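Local coordinates for uncharacterized protein (Vanderwaltozyma polyspora, PDB 5THE), which probably binds small guide RNA as a budding-yeast Argonaute, the chain being its C-terminal lobe with the RNase H-like Piwi domain, at residues Y11-T16 against T464-Q469; V27-L32 against P421-D426; H434-I439 against H453-Y458. One frame throughout, in Å; residues are numbered along the deposited sequence.

Contact 1. Residues Y11-T16 against T464-Q469; sequences YGTKGT and TSDYLQ
Asp-466 presents its carboxylate to Thr-13 and Lys-14 and takes three hydrogen bonds from the facing loop: two from backbone amides and one from the hydroxyl of Thr-13. OD2 accepts from Thr-13 N at 2.7 Å and from Lys-14 N at 3.1 Å; the first of these bonds is the straighter, and both donors lie on the syn side while standing somewhat out of the carboxylate plane. OD1 takes the third bond, from Thr-13 OG1 at 2.7 Å, also syn. The threonine hydroxyl can reach it because chi1 of 69° sets OG1 between the backbone N and the carbonyl carbon. In the aspartate, CG sits beside its own backbone N, anti to the carbonyl carbon (chi1 -76°), which carries the carboxylate out from the first helical turn. With an alanine here, Thr-13 N and Lys-14 N would probably lose their shared acceptor and the threonine hydroxyl would be set free to turn.

The arrangement docks the loop that leads into strand 16-22 onto the N-terminal end of helix 465-475 of the Piwi domain. Thr-464 is the N-cap of that helix, its OG1 accepting from Tyr-467 N at 3.2 Å. Asp-466 N, within the first turn, gives to water 1 at 2.9 Å, and the water in turn donates to Tyr-11 O.

The Lys-14 side chain crosses that of Asp-466 obliquely, CG 3.6 Å from Asp-466 OD2, and runs on extended, its ammonium making a weak, long ion pair with Glu-470. Nearer the start of the loop, Ser-465 CB packs 3.3 Å from Gly-12 N, while the serine hydroxyl bonds to Asp-10. Gly-12 CA lies 3.9 Å from Gln-469 OE1, an oxygen bonded to Arg-30.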
loop_
_atom_site.group_PDB
_atom_site.type_symbol
_atom_site.label_atom_id
_atom_site.label_comp_id
_atom_site.label_asym_id
_atom_site.label_seq_id
_atom_site.Cartn_x
_atom_site.Cartn_y
_atom_site.Cartn_z
ATOM N N TYR A 11 -14.095 -4.187 24.836
ATOM C CA TYR A 11 -13.240 -3.025 24.682
ATOM C C TYR A 11 -11.796 -3.477 24.852
ATOM O O TYR A 11 -11.522 -4.497 25.481
ATOM C CB TYR A 11 -13.582 -1.935 25.717
ATOM C CG TYR A 11 -14.946 -1.324 25.508
ATOM C CD1 TYR A 11 -15.122 -0.262 24.634
ATOM C CD2 TYR A 11 -16.063 -1.826 26.167
ATOM C CE1 TYR A 11 -16.367 0.296 24.433
ATOM C CE2 TYR A 11 -17.309 -1.268 25.977
ATOM C CZ TYR A 11 -17.451 -0.212 25.118
ATOM O OH TYR A 11 -18.691 0.327 24.924
ATOM N N GLY A 12 -10.864 -2.711 24.295
ATOM C CA GLY A 12 -9.465 -3.028 24.485
ATOM C C GLY A 12 -8.982 -2.712 25.890
ATOM O O GLY A 12 -9.549 -1.897 26.625
ATOM N N THR A 13 -7.887 -3.367 26.267
ATOM C CA THR A 13 -7.327 -3.225 27.608
ATOM C C THR A 13 -5.850 -2.888 27.630
ATOM O O THR A 13 -5.360 -2.436 28.673
ATOM C CB THR A 13 -7.516 -4.517 28.431
ATOM O OG1 THR A 13 -6.690 -5.556 27.891
ATOM C CG2 THR A 13 -8.991 -4.982 28.452
ATOM N N LYS A 14 -5.119 -3.114 26.545
ATOM C CA LYS A 14 -3.666 -3.038 26.584
ATOM C C LYS A 14 -3.169 -1.610 26.388
ATOM O O LYS A 14 -3.875 -0.738 25.880
ATOM C CB LYS A 14 -3.070 -3.947 25.516
ATOM C CG LYS A 14 -3.349 -5.418 25.797
ATOM C CD LYS A 14 -2.732 -6.304 24.742
ATOM C CE LYS A 14 -2.938 -7.773 25.091
ATOM N NZ LYS A 14 -2.369 -8.666 24.038
ATOM N N GLY A 15 -1.927 -1.380 26.802
ATOM C CA GLY A 15 -1.225 -0.151 26.498
ATOM C C GLY A 15 -1.192 0.823 27.667
ATOM O O GLY A 15 -1.806 0.624 28.721
ATOM N N THR A 16 -0.445 1.899 27.453
ATOM C CA THR A 16 -0.334 2.971 28.434
ATOM C C THR A 16 -1.614 3.794 28.470
ATOM O O THR A 16 -2.025 4.352 27.449
ATOM C CB THR A 16 0.850 3.859 28.086
ATOM O OG1 THR A 16 2.052 3.102 28.228
ATOM C CG2 THR A 16 0.888 5.081 29.007
ATOM N N THR A 464 -11.027 -10.283 19.627
ATOM C CA THR A 464 -11.203 -9.307 20.690
ATOM C C THR A 464 -10.709 -7.940 20.231
ATOM O O THR A 464 -9.940 -7.824 19.275
ATOM C CB THR A 464 -10.422 -9.712 21.937
ATOM O OG1 THR A 464 -9.024 -9.695 21.623
ATOM C CG2 THR A 464 -10.840 -11.094 22.434
ATOM N N SER A 465 -11.144 -6.897 20.942
ATOM C CA SER A 465 -10.649 -5.561 20.633
ATOM C C SER A 465 -9.125 -5.505 20.682
ATOM O O SER A 465 -8.497 -4.901 19.810
ATOM C CB SER A 465 -11.246 -4.531 21.584
ATOM O OG SER A 465 -12.612 -4.314 21.287
ATOM N N ASP A 466 -8.514 -6.129 21.699
ATOM C CA ASP A 466 -7.049 -6.079 21.809
ATOM C C ASP A 466 -6.372 -6.730 20.613
ATOM O O ASP A 466 -5.352 -6.231 20.112
ATOM C CB ASP A 466 -6.552 -6.771 23.084
ATOM C CG ASP A 466 -6.758 -5.949 24.356
ATOM O OD1 ASP A 466 -7.105 -6.567 25.374
ATOM O OD2 ASP A 466 -6.588 -4.708 24.347
ATOM N N TYR A 467 -6.889 -7.874 20.164
ATOM C CA TYR A 467 -6.334 -8.549 19.001
ATOM C C TYR A 467 -6.473 -7.686 17.745
ATOM O O TYR A 467 -5.497 -7.455 17.013
ATOM C CB TYR A 467 -7.023 -9.902 18.815
ATOM C CG TYR A 467 -6.651 -10.602 17.527
ATOM C CD1 TYR A 467 -5.399 -11.187 17.380
ATOM C CD2 TYR A 467 -7.536 -10.659 16.454
ATOM C CE1 TYR A 467 -5.030 -11.812 16.212
ATOM C CE2 TYR A 467 -7.173 -11.294 15.270
ATOM C CZ TYR A 467 -5.918 -11.884 15.173
ATOM O OH TYR A 467 -5.508 -12.506 14.016
ATOM N N LEU A 468 -7.678 -7.160 17.504
ATOM C CA LEU A 468 -7.877 -6.364 16.296
ATOM C C LEU A 468 -7.078 -5.071 16.350
ATOM O O LEU A 468 -6.544 -4.627 15.329
ATOM C CB LEU A 468 -9.361 -6.059 16.090
ATOM C CG LEU A 468 -10.259 -7.239 15.728
ATOM C CD1 LEU A 468 -11.637 -6.712 15.374
ATOM C CD2 LEU A 468 -9.666 -8.050 14.583
ATOM N N GLN A 469 -6.985 -4.448 17.529
ATOM C CA GLN A 469 -6.256 -3.186 17.601
ATOM C C GLN A 469 -4.767 -3.412 17.442
ATOM O O GLN A 469 -4.069 -2.567 16.870
ATOM C CB GLN A 469 -6.567 -2.457 18.914
ATOM C CG GLN A 469 -7.999 -1.924 18.928
ATOM C CD GLN A 469 -8.517 -1.551 20.313
ATOM O OE1 GLN A 469 -7.777 -1.498 21.272
ATOM N NE2 GLN A 469 -9.797 -1.311 20.410
HETATM O O HOH W 1 -10.023 -6.931 24.077
#

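Contact 2. Residues V27-L32 against P421-D426; sequences VPSRIL and PGTVVD
Arg-30 and Val-424 exchange both backbone bonds of an antiparallel hydrogen-bonded pair, in strands whose short axes make 141° with each other. Arg-30 N gives to Val-424 O at 2.9 Å, in the carbonyl plane, and Val-424 N returns a short, nearly straight bond to Arg-30 O at 2.6 Å. One step on, Ile-31 and Thr-423 form the non-hydrogen-bonded pair, and beyond it Leu-32 N reaches Gly-422 O at 3.0 Å from well above the carbonyl plane, just after the cis peptide that joins Pro-421 to Gly-422.

On the other side of the Arg-30/Val-424 pair, water 2 bridges the backbones, donating to Pro-28 O at 2.8 Å and accepting from Asp-426 N at 3.0 Å. Water 3 bridges side chains instead: it donates to Ser-29 OG and Thr-423 OG1, hydroxyls that also bond to the carbonyls of Val-18 and Met-420, respectively.

The buried charges are answered within the same corner. Chi3 of Arg-30 is bent (-69°), folding the guanidinium back across Val-424, and NH2 meets Asp-426 OD1 at 3.2 Å in a salt bridge. That oxygen lies near the guanidinium plane, at its edge, whereas NH2 stands above the carboxylate plane, the two flat groups being turned 50° apart. Neither group depends on this bond alone: Arg-30 NH1 gives to Lys-14 O and NH2 to Gln-469 OE1, while Asp-426 OD2 accepts from Gly-12 N and Gln-469 NE2.

Leu-32 packs on Val-424, its CG a tight 3.5 Å from Val-424 CG2. This is antiparallel sheet extension: the second strand of hairpin 16-31, from the N-terminal part of the lobe, is added to strand 423-425, itself paired with strand 435-440 of the Piwi domain.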
loop_
_atom_site.group_PDB
_atom_site.type_symbol
_atom_site.label_atom_id
_atom_site.label_comp_id
_atom_site.label_asym_id
_atom_site.label_seq_id
_atom_site.Cartn_x
_atom_site.Cartn_y
_atom_site.Cartn_z
ATOM N N VAL A 27 -11.099 12.406 26.951
ATOM C CA VAL A 27 -11.444 11.007 26.699
ATOM C C VAL A 27 -10.257 10.125 27.072
ATOM O O VAL A 27 -9.093 10.525 26.951
ATOM C CB VAL A 27 -11.847 10.783 25.209
ATOM C CG1 VAL A 27 -10.640 10.739 24.292
ATOM C CG2 VAL A 27 -12.711 9.548 25.022
ATOM N N PRO A 28 -10.528 8.925 27.599
ATOM C CA PRO A 28 -9.420 8.011 27.898
ATOM C C PRO A 28 -8.850 7.430 26.614
ATOM O O PRO A 28 -9.584 7.105 25.674
ATOM C CB PRO A 28 -10.065 6.924 28.772
ATOM C CG PRO A 28 -11.453 6.889 28.316
ATOM C CD PRO A 28 -11.822 8.325 27.971
ATOM N N SER A 29 -7.532 7.316 26.574
ATOM C CA SER A 29 -6.868 6.627 25.483
ATOM C C SER A 29 -5.906 5.602 26.055
ATOM O O SER A 29 -5.486 5.686 27.211
ATOM C CB SER A 29 -6.097 7.601 24.575
ATOM O OG SER A 29 -4.854 7.935 25.166
ATOM N N ARG A 30 -5.540 4.644 25.218
ATOM C CA ARG A 30 -4.433 3.748 25.509
ATOM C C ARG A 30 -3.426 3.848 24.373
ATOM O O ARG A 30 -3.804 3.996 23.211
ATOM C CB ARG A 30 -4.915 2.303 25.694
ATOM C CG ARG A 30 -5.848 2.129 26.884
ATOM C CD ARG A 30 -6.598 0.801 26.818
ATOM N NE ARG A 30 -7.567 0.796 25.727
ATOM C CZ ARG A 30 -7.408 0.140 24.582
ATOM N NH1 ARG A 30 -6.308 -0.579 24.386
ATOM N NH2 ARG A 30 -8.345 0.210 23.630
ATOM N N ILE A 31 -2.148 3.810 24.706
ATOM C CA ILE A 31 -1.105 3.863 23.692
ATOM C C ILE A 31 -0.538 2.456 23.568
ATOM O O ILE A 31 0.047 1.926 24.525
ATOM C CB ILE A 31 -0.030 4.897 24.043
ATOM C CG1 ILE A 31 -0.686 6.260 24.223
ATOM C CG2 ILE A 31 1.038 4.981 22.950
ATOM C CD1 ILE A 31 0.193 7.256 24.945
ATOM N N LEU A 32 -0.747 1.840 22.405
ATOM C CA LEU A 32 -0.215 0.518 22.115
ATOM C C LEU A 32 1.275 0.584 21.786
ATOM O O LEU A 32 1.770 1.558 21.216
ATOM C CB LEU A 32 -0.971 -0.123 20.949
ATOM C CG LEU A 32 -2.471 -0.357 21.165
ATOM C CD1 LEU A 32 -3.080 -1.141 20.012
ATOM C CD2 LEU A 32 -2.723 -1.082 22.486
ATOM N N PRO A 421 2.020 7.962 18.696
ATOM C CA PRO A 421 1.589 6.768 17.953
ATOM C C PRO A 421 1.714 5.505 18.830
ATOM O O PRO A 421 2.527 5.525 19.726
ATOM C CB PRO A 421 2.556 6.728 16.760
ATOM C CG PRO A 421 3.686 7.632 17.098
ATOM C CD PRO A 421 3.230 8.600 18.144
ATOM N N GLY A 422 0.893 4.471 18.722
ATOM C CA GLY A 422 -0.456 4.501 18.276
ATOM C C GLY A 422 -1.407 4.541 19.467
ATOM O O GLY A 422 -1.763 3.551 20.135
ATOM N N THR A 423 -1.808 5.765 19.718
ATOM C CA THR A 423 -2.911 6.062 20.599
ATOM C C THR A 423 -4.183 5.409 20.071
ATOM O O THR A 423 -4.561 5.608 18.913
ATOM C CB THR A 423 -3.065 7.583 20.670
ATOM O OG1 THR A 423 -1.928 8.137 21.343
ATOM C CG2 THR A 423 -4.355 7.976 21.383
ATOM N N VAL A 424 -4.838 4.631 20.925
ATOM C CA VAL A 424 -6.131 4.031 20.627
ATOM C C VAL A 424 -7.176 4.709 21.493
ATOM O O VAL A 424 -6.957 4.930 22.692
ATOM C CB VAL A 424 -6.150 2.512 20.900
ATOM C CG1 VAL A 424 -7.481 1.904 20.407
ATOM C CG2 VAL A 424 -4.980 1.844 20.232
ATOM N N VAL A 425 -8.321 5.000 20.897
ATOM C CA VAL A 425 -9.495 5.456 21.620
ATOM C C VAL A 425 -10.637 4.551 21.173
ATOM O O VAL A 425 -10.999 4.546 19.991
ATOM C CB VAL A 425 -9.810 6.935 21.346
ATOM C CG1 VAL A 425 -11.136 7.340 21.992
ATOM C CG2 VAL A 425 -8.686 7.824 21.874
ATOM N N ASP A 426 -11.163 3.735 22.093
ATOM C CA ASP A 426 -12.358 2.965 21.764
ATOM C C ASP A 426 -13.446 3.161 22.811
ATOM O O ASP A 426 -14.347 2.330 22.924
ATOM C CB ASP A 426 -12.035 1.479 21.548
ATOM C CG ASP A 426 -11.543 0.753 22.813
ATOM O OD1 ASP A 426 -11.276 1.384 23.861
ATOM O OD2 ASP A 426 -11.407 -0.486 22.745
HETATM O O HOH W 2 -10.462 4.542 24.898
HETATM O O HOH W 3 -2.517 9.284 23.880
#

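Contact 3. Residues H434-I439 against H453-Y458; sequences HFDFFI and HYWCLY
Strands 435-439 and 453-458 run antiparallel, their short axes 4.7 Å apart at closest and 160° between directions. Phe-437 and Tyr-454 are the firm hydrogen-bonded pair: Tyr-454 N gives to Phe-437 O at 2.8 Å and Phe-437 N to Tyr-454 O at 3.0 Å. Asp-436 with Trp-455 and Phe-438 with His-453 are the non-hydrogen-bonded pairs beside it. Cys-456 N also gives to Phe-435 O, and water 4 links Phe-435 N to Cys-456 O. Past this, a classic beta bulge places Leu-457 and Tyr-458 together opposite Cys-385 of strand 383-389.

On the face carrying Asp-436, Phe-438, His-453 and Trp-455, the imidazole is held from both sides and at its edge. Phe-438 stacks face to face on it, centroids 3.9 Å apart and planes at 19°, and Trp-455 NE1 lies over the opposite face. At the edge, NE2 of His-453 donates to Asp-436 OD2 at 2.7 Å, in the ring plane and on the anti lone pair of the acid. The imidazole reaches these partners because CG is anti to the backbone N (chi1 -160°). Asp-436 OD1 is engaged separately, by Arg-8 in a salt bridge and by Ser-431 N, and Asp-436 CB sits over the six-membered ring of Trp-455, 3.7 Å from that centroid, as a CH-pi contact.

The two strands form a beta hairpin of the Piwi domain, whose fold is RNase H-like, and helix 465-475 packs on the other face. There Tyr-454 CB lies over the Phe-437 ring, 3.8 Å from its centroid, while the two rings are slid apart and barely overlap. Ile-439 CB touches Tyr-454 CE1 at 3.7 Å, the side chains crossing at about a right angle. At the Phe-435 end of this face, Cys-456 CB leans obliquely on the Phe-435 ring, its sulfur farther off.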
loop_
_atom_site.group_PDB
_atom_site.type_symbol
_atom_site.label_atom_id
_atom_site.label_comp_id
_atom_site.label_asym_id
_atom_site.label_seq_id
_atom_site.Cartn_x
_atom_site.Cartn_y
_atom_site.Cartn_z
ATOM N N HIS A 434 -21.784 -0.708 18.222
ATOM C CA HIS A 434 -20.973 -1.181 17.115
ATOM C C HIS A 434 -19.505 -1.273 17.519
ATOM O O HIS A 434 -19.067 -0.707 18.520
ATOM C CB HIS A 434 -21.176 -0.286 15.897
ATOM C CG HIS A 434 -22.514 -0.480 15.252
ATOM N ND1 HIS A 434 -23.391 0.558 15.015
ATOM C CD2 HIS A 434 -23.134 -1.604 14.819
ATOM C CE1 HIS A 434 -24.486 0.083 14.448
ATOM N NE2 HIS A 434 -24.356 -1.226 14.317
ATOM N N PHE A 435 -18.753 -2.024 16.727
ATOM C CA PHE A 435 -17.402 -2.450 17.073
ATOM C C PHE A 435 -16.414 -1.520 16.369
ATOM O O PHE A 435 -15.803 -1.865 15.361
ATOM C CB PHE A 435 -17.226 -3.925 16.664
ATOM C CG PHE A 435 -16.034 -4.615 17.289
ATOM C CD1 PHE A 435 -15.110 -3.915 18.039
ATOM C CD2 PHE A 435 -15.851 -5.981 17.116
ATOM C CE1 PHE A 435 -14.026 -4.559 18.596
ATOM C CE2 PHE A 435 -14.769 -6.633 17.679
ATOM C CZ PHE A 435 -13.856 -5.920 18.414
ATOM N N ASP A 436 -16.258 -0.312 16.910
ATOM C CA ASP A 436 -15.361 0.655 16.293
ATOM C C ASP A 436 -14.319 1.160 17.290
ATOM O O ASP A 436 -14.463 1.044 18.513
ATOM C CB ASP A 436 -16.137 1.830 15.663
ATOM C CG ASP A 436 -16.750 2.768 16.703
ATOM O OD1 ASP A 436 -17.315 2.287 17.703
ATOM O OD2 ASP A 436 -16.671 3.997 16.507
ATOM N N PHE A 437 -13.230 1.683 16.734
ATOM C CA PHE A 437 -12.150 2.235 17.539
ATOM C C PHE A 437 -11.330 3.155 16.650
ATOM O O PHE A 437 -11.341 3.035 15.424
ATOM C CB PHE A 437 -11.277 1.139 18.176
ATOM C CG PHE A 437 -10.785 0.103 17.214
ATOM C CD1 PHE A 437 -9.641 0.318 16.464
ATOM C CD2 PHE A 437 -11.458 -1.100 17.074
ATOM C CE1 PHE A 437 -9.183 -0.636 15.582
ATOM C CE2 PHE A 437 -11.005 -2.071 16.187
ATOM C CZ PHE A 437 -9.867 -1.836 15.436
ATOM N N PHE A 438 -10.661 4.109 17.284
ATOM C CA PHE A 438 -9.715 4.980 16.604
ATOM C C PHE A 438 -8.308 4.531 16.949
ATOM O O PHE A 438 -8.036 4.150 18.091
ATOM C CB PHE A 438 -9.866 6.443 17.034
ATOM C CG PHE A 438 -11.154 7.088 16.627
ATOM C CD1 PHE A 438 -12.295 6.940 17.401
ATOM C CD2 PHE A 438 -11.206 7.900 15.498
ATOM C CE1 PHE A 438 -13.475 7.556 17.047
ATOM C CE2 PHE A 438 -12.388 8.532 15.136
ATOM C CZ PHE A 438 -13.522 8.365 15.910
ATOM N N ILE A 439 -7.408 4.599 15.973
ATOM C CA ILE A 439 -5.978 4.489 16.257
ATOM C C ILE A 439 -5.265 5.575 15.469
ATOM O O ILE A 439 -5.505 5.746 14.271
ATOM C CB ILE A 439 -5.381 3.110 15.917
ATOM C CG1 ILE A 439 -6.158 1.974 16.582
ATOM C CG2 ILE A 439 -3.950 3.048 16.388
ATOM C CD1 ILE A 439 -5.630 0.555 16.236
ATOM N N HIS A 453 -10.269 5.861 11.762
ATOM C CA HIS A 453 -11.478 5.309 12.369
ATOM C C HIS A 453 -11.742 3.927 11.771
ATOM O O HIS A 453 -11.936 3.796 10.557
ATOM C CB HIS A 453 -12.672 6.248 12.150
ATOM C CG HIS A 453 -13.804 6.008 13.104
ATOM N ND1 HIS A 453 -14.918 6.815 13.162
ATOM C CD2 HIS A 453 -13.989 5.042 14.038
ATOM C CE1 HIS A 453 -15.742 6.359 14.093
ATOM N NE2 HIS A 453 -15.203 5.283 14.637
ATOM N N TYR A 454 -11.724 2.901 12.621
ATOM C CA TYR A 454 -11.877 1.518 12.213
ATOM C C TYR A 454 -13.221 0.987 12.681
ATOM O O TYR A 454 -13.670 1.301 13.787
ATOM C CB TYR A 454 -10.801 0.618 12.817
ATOM C CG TYR A 454 -9.374 0.911 12.464
ATOM C CD1 TYR A 454 -8.637 1.856 13.177
ATOM C CD2 TYR A 454 -8.734 0.196 11.458
ATOM C CE1 TYR A 454 -7.307 2.097 12.868
ATOM C CE2 TYR A 454 -7.411 0.431 11.139
ATOM C CZ TYR A 454 -6.695 1.374 11.851
ATOM O OH TYR A 454 -5.361 1.603 11.535
ATOM N N TRP A 455 -13.824 0.132 11.866
ATOM C CA TRP A 455 -14.990 -0.630 12.283
ATOM C C TRP A 455 -14.768 -2.096 11.949
ATOM O O TRP A 455 -14.461 -2.428 10.806
ATOM C CB TRP A 455 -16.257 -0.127 11.593
ATOM C CG TRP A 455 -16.496 1.358 11.723
ATOM C CD1 TRP A 455 -15.758 2.379 11.155
ATOM C CD2 TRP A 455 -17.562 1.983 12.425
ATOM N NE1 TRP A 455 -16.304 3.600 11.481
ATOM C CE2 TRP A 455 -17.417 3.385 12.255
ATOM C CE3 TRP A 455 -18.634 1.500 13.180
ATOM C CZ2 TRP A 455 -18.297 4.300 12.824
ATOM C CZ3 TRP A 455 -19.512 2.417 13.745
ATOM C CH2 TRP A 455 -19.337 3.803 13.563
ATOM N N CYS A 456 -14.929 -2.971 12.934
ATOM C CA CYS A 456 -15.097 -4.381 12.618
ATOM C C CYS A 456 -16.555 -4.584 12.213
ATOM O O CYS A 456 -17.458 -4.473 13.049
ATOM C CB CYS A 456 -14.724 -5.270 13.798
ATOM S SG CYS A 456 -14.946 -7.039 13.390
ATOM N N LEU A 457 -16.788 -4.853 10.929
ATOM C CA LEU A 457 -18.135 -5.030 10.402
ATOM C C LEU A 457 -18.582 -6.485 10.415
ATOM O O LEU A 457 -19.790 -6.757 10.366
ATOM C CB LEU A 457 -18.207 -4.506 8.965
ATOM C CG LEU A 457 -17.830 -3.041 8.693
ATOM C CD1 LEU A 457 -18.067 -2.684 7.224
ATOM C CD2 LEU A 457 -18.620 -2.119 9.589
ATOM N N TYR A 458 -17.643 -7.426 10.478
ATOM C CA TYR A 458 -17.982 -8.839 10.393
ATOM C C TYR A 458 -16.807 -9.631 10.927
ATOM O O TYR A 458 -15.662 -9.307 10.635
ATOM C CB TYR A 458 -18.277 -9.272 8.958
ATOM C CG TYR A 458 -19.118 -10.526 8.866
ATOM C CD1 TYR A 458 -20.441 -10.513 9.283
ATOM C CD2 TYR A 458 -18.603 -11.721 8.338
ATOM C CE1 TYR A 458 -21.242 -11.651 9.190
ATOM C CE2 TYR A 458 -19.404 -12.875 8.237
ATOM C CZ TYR A 458 -20.725 -12.821 8.671
ATOM O OH TYR A 458 -21.560 -13.918 8.598
HETATM O O HOH W 4 -19.548 -3.058 13.991
HETATM O O HOH W 5 -4.201 3.742 12.686
#

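The three contacts lie on one side of the chain's centre, with neighbouring centres about 10 Å (contacts 1 and 2), 12 Å (1 and 3) and 14 Å (2 and 3) apart. Contacts 2 and 3 share a run of antiparallel strands, Val-425 O lying 2.8 Å from Phe-438 N. Contact 1 touches both others: Gly-12 N is 2.8 Å from Asp-426 OD2, and Ser-465, Leu-468 and Gln-469 rest on residues of contact 3. Along the chain, contact 1 closes a loop that encloses both others. Nearest atoms of contacts 2 and 3 are about 9 Å from the bound nucleic acid, those of contact 1 about 15 Å.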